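PDB 4K0J: heavy metal cation tricomponent efflux pump ZneA(CzcA-like) from Cupriavidus metallidurans, which probably exports zinc ions from the cell in exchange for protons, as a heavy-metal efflux pump of the RND family. Local coordinates for residues T46-T51 with S126-T131; H80-K85 with I93-K98. All coordinates share one frame; numbering follows the deposited sequence.

Contact 1: residues T46-T51 with S126-T131; sequences TSQVVT and SLDPLT
Gln48 and Asp128 show how an aspartate can prolong the pairing of a short edge strand after its backbone begins to leave. Backbone bonds come first: the N of Val50 gives to the O of Ser126 at 2.9 Å, and the N of Ser126 returns a bond of 2.9 Å to the O of Val50, making an antiparallel hydrogen-bonded pair. A third bond, from the N of Asp128 to the O of Gln48, measures 3.0 Å. The partner that the N of Gln48 finds is no carbonyl but Asp128 OD2, 3.1 Å away, which it meets from above the carboxylate plane, 65° out of it. With chi1 at 85°, CG of Asp128 lies between its own N and carbonyl carbon, which turns the carboxylate to the strand. Asp128 OD2 is also salt-bridged to Arg107, so the acceptor is shared between a backbone N-H and a charge that would probably keep it ionised.

Apolar packing is lighter. Val49 and Leu127 form a non-hydrogen-bonded pair with both side chains on one face, the valine CB 4.4 Å from Leu127 CD1. On that face helix 62-73 meets Val49 through Ile73, and helix 103-113 meets Leu127 through Leu110; strand 90-97 adjoins 46-51 on the edge opposite 126-127.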
loop_
_atom_site.group_PDB
_atom_site.type_symbol
_atom_site.label_atom_id
_atom_site.label_comp_id
_atom_site.label_asym_id
_atom_site.label_seq_id
_atom_site.Cartn_x
_atom_site.Cartn_y
_atom_site.Cartn_z
ATOM N N THR C 46 11.858 10.548 -6.517
ATOM C CA THR C 46 11.309 11.787 -7.062
ATOM C C THR C 46 10.142 11.560 -8.016
ATOM O O THR C 46 9.988 10.481 -8.585
ATOM C CB THR C 46 12.388 12.610 -7.793
ATOM O OG1 THR C 46 11.767 13.702 -8.477
ATOM C CG2 THR C 46 13.130 11.746 -8.805
ATOM N N SER C 47 9.325 12.591 -8.185
ATOM C CA SER C 47 8.220 12.548 -9.128
ATOM C C SER C 47 7.810 13.964 -9.494
ATOM O O SER C 47 7.816 14.860 -8.647
ATOM C CB SER C 47 7.033 11.788 -8.542
ATOM O OG SER C 47 6.026 11.611 -9.517
ATOM N N GLN C 48 7.469 14.172 -10.761
ATOM C CA GLN C 48 7.077 15.500 -11.229
ATOM C C GLN C 48 5.671 15.526 -11.838
ATOM O O GLN C 48 5.226 14.559 -12.467
ATOM C CB GLN C 48 8.117 16.090 -12.197
ATOM C CG GLN C 48 8.789 15.066 -13.104
ATOM C CD GLN C 48 9.673 15.700 -14.162
ATOM O OE1 GLN C 48 9.756 16.923 -14.263
ATOM N NE2 GLN C 48 10.338 14.867 -14.962
ATOM N N VAL C 49 4.977 16.640 -11.617
ATOM C CA VAL C 49 3.640 16.855 -12.166
ATOM C C VAL C 49 3.664 17.821 -13.351
ATOM O O VAL C 49 4.290 18.879 -13.297
ATOM C CB VAL C 49 2.633 17.341 -11.086
ATOM C CG1 VAL C 49 3.295 18.290 -10.110
ATOM C CG2 VAL C 49 1.418 18.003 -11.729
ATOM N N VAL C 50 2.981 17.437 -14.424
ATOM C CA VAL C 50 2.992 18.209 -15.651
ATOM C C VAL C 50 1.625 18.824 -15.918
ATOM O O VAL C 50 0.663 18.116 -16.227
ATOM C CB VAL C 50 3.380 17.328 -16.852
ATOM C CG1 VAL C 50 3.797 18.189 -18.029
ATOM C CG2 VAL C 50 4.495 16.377 -16.465
ATOM N N THR C 51 1.542 20.145 -15.780
ATOM C CA THR C 51 0.349 20.874 -16.184
ATOM C C THR C 51 0.641 21.514 -17.530
ATOM O O THR C 51 1.239 22.588 -17.595
ATOM C CB THR C 51 -0.032 21.979 -15.176
ATOM O OG1 THR C 51 -0.027 21.452 -13.844
ATOM C CG2 THR C 51 -1.415 22.516 -15.491
ATOM N N SER C 126 -1.041 16.386 -14.621
ATOM C CA SER C 126 -0.825 14.947 -14.744
ATOM C C SER C 126 0.447 14.502 -14.018
ATOM O O SER C 126 1.193 15.329 -13.499
ATOM C CB SER C 126 -0.758 14.560 -16.223
ATOM O OG SER C 126 -0.041 13.354 -16.414
ATOM N N LEU C 127 0.690 13.195 -13.980
ATOM C CA LEU C 127 1.899 12.672 -13.358
ATOM C C LEU C 127 2.848 12.091 -14.401
ATOM O O LEU C 127 2.431 11.356 -15.291
ATOM C CB LEU C 127 1.551 11.611 -12.322
ATOM C CG LEU C 127 2.382 11.676 -11.042
ATOM C CD1 LEU C 127 2.174 13.009 -10.365
ATOM C CD2 LEU C 127 1.997 10.550 -10.106
ATOM N N ASP C 128 4.127 12.434 -14.293
ATOM C CA ASP C 128 5.137 11.918 -15.211
ATOM C C ASP C 128 5.334 10.418 -14.974
ATOM O O ASP C 128 4.999 9.916 -13.907
ATOM C CB ASP C 128 6.459 12.681 -15.037
ATOM C CG ASP C 128 7.319 12.125 -13.907
ATOM O OD1 ASP C 128 8.532 11.914 -14.129
ATOM O OD2 ASP C 128 6.795 11.911 -12.794
ATOM N N PRO C 129 5.857 9.695 -15.978
ATOM C CA PRO C 129 6.135 8.258 -15.845
ATOM C C PRO C 129 7.058 7.909 -14.674
ATOM O O PRO C 129 7.947 8.684 -14.325
ATOM C CB PRO C 129 6.804 7.902 -17.185
ATOM C CG PRO C 129 7.138 9.207 -17.836
ATOM C CD PRO C 129 6.108 10.167 -17.349
ATOM N N LEU C 130 6.839 6.741 -14.076
ATOM C CA LEU C 130 7.614 6.307 -12.917
ATOM C C LEU C 130 8.943 5.681 -13.334
ATOM O O LEU C 130 9.060 4.462 -13.502
ATOM C CB LEU C 130 6.807 5.337 -12.050
ATOM C CG LEU C 130 7.472 4.872 -10.753
ATOM C CD1 LEU C 130 7.833 6.047 -9.872
ATOM C CD2 LEU C 130 6.574 3.909 -9.999
ATOM N N THR C 131 9.945 6.537 -13.490
ATOM C CA THR C 131 11.265 6.113 -13.921
ATOM C C THR C 131 12.332 6.923 -13.201
ATOM O O THR C 131 12.080 8.042 -12.759
ATOM C CB THR C 131 11.434 6.280 -15.449
ATOM O OG1 THR C 131 12.809 6.111 -15.804
ATOM C CG2 THR C 131 10.988 7.664 -15.891
#

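Contact 2: residues H80-K85 with I93-K98; sequences HVMRSK and ITVVFK
The imidazole of His80 has Val96 CG2 in its plane at the edge, 4.0 Å from ND1, while Lys98 approaches obliquely, its CE 3.5 Å from CD2. CG of His80 stands anti to the backbone N (chi1 179°), and this carries the ring along the same way as the Val96 side chain, the two lying side by side. The Phe97 ring is met on one face by its near neighbour Val95, whose CG1 sits 3.6 Å above the plane and offset toward the rim.

His80 and Val81 together face Val96 in a classic beta bulge, an example of two strand residues sharing one partner. The O of Val96 accepts from the N of His80 at 2.9 Å, in the carbonyl plane on a lone pair, and from the N of Val81 at 2.9 Å, tilted 31° from that plane. Past the bulge antiparallel pairing continues to Arg83 and Thr94, where the bond from Thr94 N to Arg83 O is weak, and side chains alternate. Val81 CB packs on Val96 CG1 at 3.7 Å on one face; on the other, the extended Met82 chain lays CG 3.7 Å from Val95 CG2 and ends with CE 3.7 Å from Ile93 CG2.

Arg83 and Ser84 send their polar ends elsewhere: NH1 of Arg83 to the O of Leu660, OG of Ser84 to the O of Arg801 and to Glu70. Helix 62-73 covers the Met82 and Ile93 face, and this hairpin of strands 79-87 and 90-97 lies between strand 46-52 and strand 788-802.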
loop_
_atom_site.group_PDB
_atom_site.type_symbol
_atom_site.label_atom_id
_atom_site.label_comp_id
_atom_site.label_asym_id
_atom_site.label_seq_id
_atom_site.Cartn_x
_atom_site.Cartn_y
_atom_site.Cartn_z
ATOM N N HIS C 80 10.883 16.332 0.544
ATOM C CA HIS C 80 12.214 16.783 0.936
ATOM C C HIS C 80 12.590 18.082 0.239
ATOM O O HIS C 80 12.837 19.090 0.890
ATOM C CB HIS C 80 13.261 15.718 0.628
ATOM C CG HIS C 80 14.656 16.120 0.988
ATOM N ND1 HIS C 80 15.699 16.078 0.089
ATOM C CD2 HIS C 80 15.179 16.574 2.152
ATOM C CE1 HIS C 80 16.807 16.487 0.685
ATOM N NE2 HIS C 80 16.518 16.791 1.937
ATOM N N VAL C 81 12.641 18.046 -1.088
ATOM C CA VAL C 81 12.932 19.240 -1.875
ATOM C C VAL C 81 11.824 19.475 -2.889
ATOM O O VAL C 81 11.398 18.544 -3.576
ATOM C CB VAL C 81 14.270 19.116 -2.623
ATOM C CG1 VAL C 81 14.560 20.377 -3.416
ATOM C CG2 VAL C 81 15.396 18.844 -1.650
ATOM N N MET C 82 11.354 20.716 -2.986
ATOM C CA MET C 82 10.302 21.027 -3.945
ATOM C C MET C 82 10.680 22.141 -4.910
ATOM O O MET C 82 10.823 23.290 -4.516
ATOM C CB MET C 82 9.003 21.377 -3.233
ATOM C CG MET C 82 7.801 21.255 -4.137
ATOM S SD MET C 82 6.431 22.301 -3.627
ATOM C CE MET C 82 5.275 21.946 -4.944
ATOM N N ARG C 83 10.829 21.782 -6.180
ATOM C CA ARG C 83 11.180 22.728 -7.229
ATOM C C ARG C 83 10.052 22.840 -8.243
ATOM O O ARG C 83 9.155 22.003 -8.270
ATOM C CB ARG C 83 12.464 22.279 -7.928
ATOM C CG ARG C 83 13.723 22.844 -7.304
ATOM C CD ARG C 83 14.641 21.757 -6.782
ATOM N NE ARG C 83 15.173 20.924 -7.853
ATOM C CZ ARG C 83 16.106 19.997 -7.673
ATOM N NH1 ARG C 83 16.615 19.793 -6.466
ATOM N NH2 ARG C 83 16.531 19.277 -8.700
ATOM N N SER C 84 10.094 23.869 -9.078
ATOM C CA SER C 84 9.070 24.048 -10.105
ATOM C C SER C 84 9.504 25.023 -11.199
ATOM O O SER C 84 10.254 25.964 -10.943
ATOM C CB SER C 84 7.755 24.520 -9.478
ATOM O OG SER C 84 7.931 25.723 -8.751
ATOM N N LYS C 85 9.022 24.792 -12.416
ATOM C CA LYS C 85 9.394 25.629 -13.548
ATOM C C LYS C 85 8.209 25.928 -14.456
ATOM O O LYS C 85 7.484 25.025 -14.879
ATOM C CB LYS C 85 10.515 24.981 -14.350
ATOM C CG LYS C 85 11.250 25.947 -15.243
ATOM C CD LYS C 85 12.370 25.249 -15.994
ATOM C CE LYS C 85 13.353 24.577 -15.045
ATOM N NZ LYS C 85 14.457 23.896 -15.780
ATOM N N ILE C 93 6.249 20.701 -12.144
ATOM C CA ILE C 93 6.678 20.799 -10.756
ATOM C C ILE C 93 7.395 19.539 -10.319
ATOM O O ILE C 93 6.826 18.455 -10.366
ATOM C CB ILE C 93 5.480 21.038 -9.826
ATOM C CG1 ILE C 93 4.900 22.439 -10.049
ATOM C CG2 ILE C 93 5.878 20.822 -8.379
ATOM C CD1 ILE C 93 3.663 22.728 -9.230
ATOM N N THR C 94 8.648 19.679 -9.902
ATOM C CA THR C 94 9.432 18.535 -9.457
ATOM C C THR C 94 9.379 18.404 -7.939
ATOM O O THR C 94 9.584 19.382 -7.223
ATOM C CB THR C 94 10.901 18.640 -9.922
ATOM O OG1 THR C 94 10.959 18.546 -11.349
ATOM C CG2 THR C 94 11.736 17.522 -9.326
ATOM N N VAL C 95 9.085 17.199 -7.453
ATOM C CA VAL C 95 9.146 16.930 -6.019
ATOM C C VAL C 95 10.056 15.754 -5.723
ATOM O O VAL C 95 9.839 14.662 -6.236
ATOM C CB VAL C 95 7.763 16.626 -5.417
ATOM C CG1 VAL C 95 7.912 16.099 -3.991
ATOM C CG2 VAL C 95 6.896 17.867 -5.435
ATOM N N VAL C 96 11.076 15.981 -4.900
ATOM C CA VAL C 96 11.912 14.894 -4.415
ATOM C C VAL C 96 11.610 14.663 -2.938
ATOM O O VAL C 96 11.412 15.614 -2.180
ATOM C CB VAL C 96 13.419 15.149 -4.683
ATOM C CG1 VAL C 96 13.637 16.544 -5.241
ATOM C CG2 VAL C 96 14.254 14.930 -3.427
ATOM N N PHE C 97 11.553 13.391 -2.552
ATOM C CA PHE C 97 11.101 12.981 -1.222
ATOM C C PHE C 97 12.249 12.625 -0.281
ATOM O O PHE C 97 13.413 12.616 -0.678
ATOM C CB PHE C 97 10.158 11.784 -1.333
ATOM C CG PHE C 97 8.866 12.087 -2.038
ATOM C CD1 PHE C 97 8.815 12.172 -3.418
ATOM C CD2 PHE C 97 7.699 12.273 -1.319
ATOM C CE1 PHE C 97 7.628 12.448 -4.066
ATOM C CE2 PHE C 97 6.506 12.544 -1.966
ATOM C CZ PHE C 97 6.471 12.632 -3.340
ATOM N N LYS C 98 11.911 12.344 0.973
ATOM C CA LYS C 98 12.900 11.889 1.943
ATOM C C LYS C 98 13.218 10.435 1.650
ATOM O O LYS C 98 12.516 9.797 0.877
ATOM C CB LYS C 98 12.375 12.040 3.375
ATOM C CG LYS C 98 12.812 13.315 4.085
ATOM C CD LYS C 98 14.320 13.335 4.320
ATOM C CE LYS C 98 14.763 14.614 5.025
ATOM N NZ LYS C 98 16.246 14.700 5.151
#

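Both contacts belong to one antiparallel sheet in which, counted across from its edge, come strands 126-127, 46-52, 90-97 and 79-87; with helices 62-73 and 103-113 they follow the order of a ferredoxin-like fold, consistent with a porter subdomain of RND pumps. Contact 2 is a local hairpin in the sheet interior, mostly buried and rich in aliphatic packing. Contact 1, spanning 74 intervening residues, ties on the edge strand; it is only partly buried, with Ser126 exposed, and a carboxylate supplements sparse backbone pairing. Strands 46-52 and 90-97 join the two: the N of Val49 lies 2.9 Å from the O of Ile93, a probable hydrogen bond, and helix 62-73 packs on both contacts.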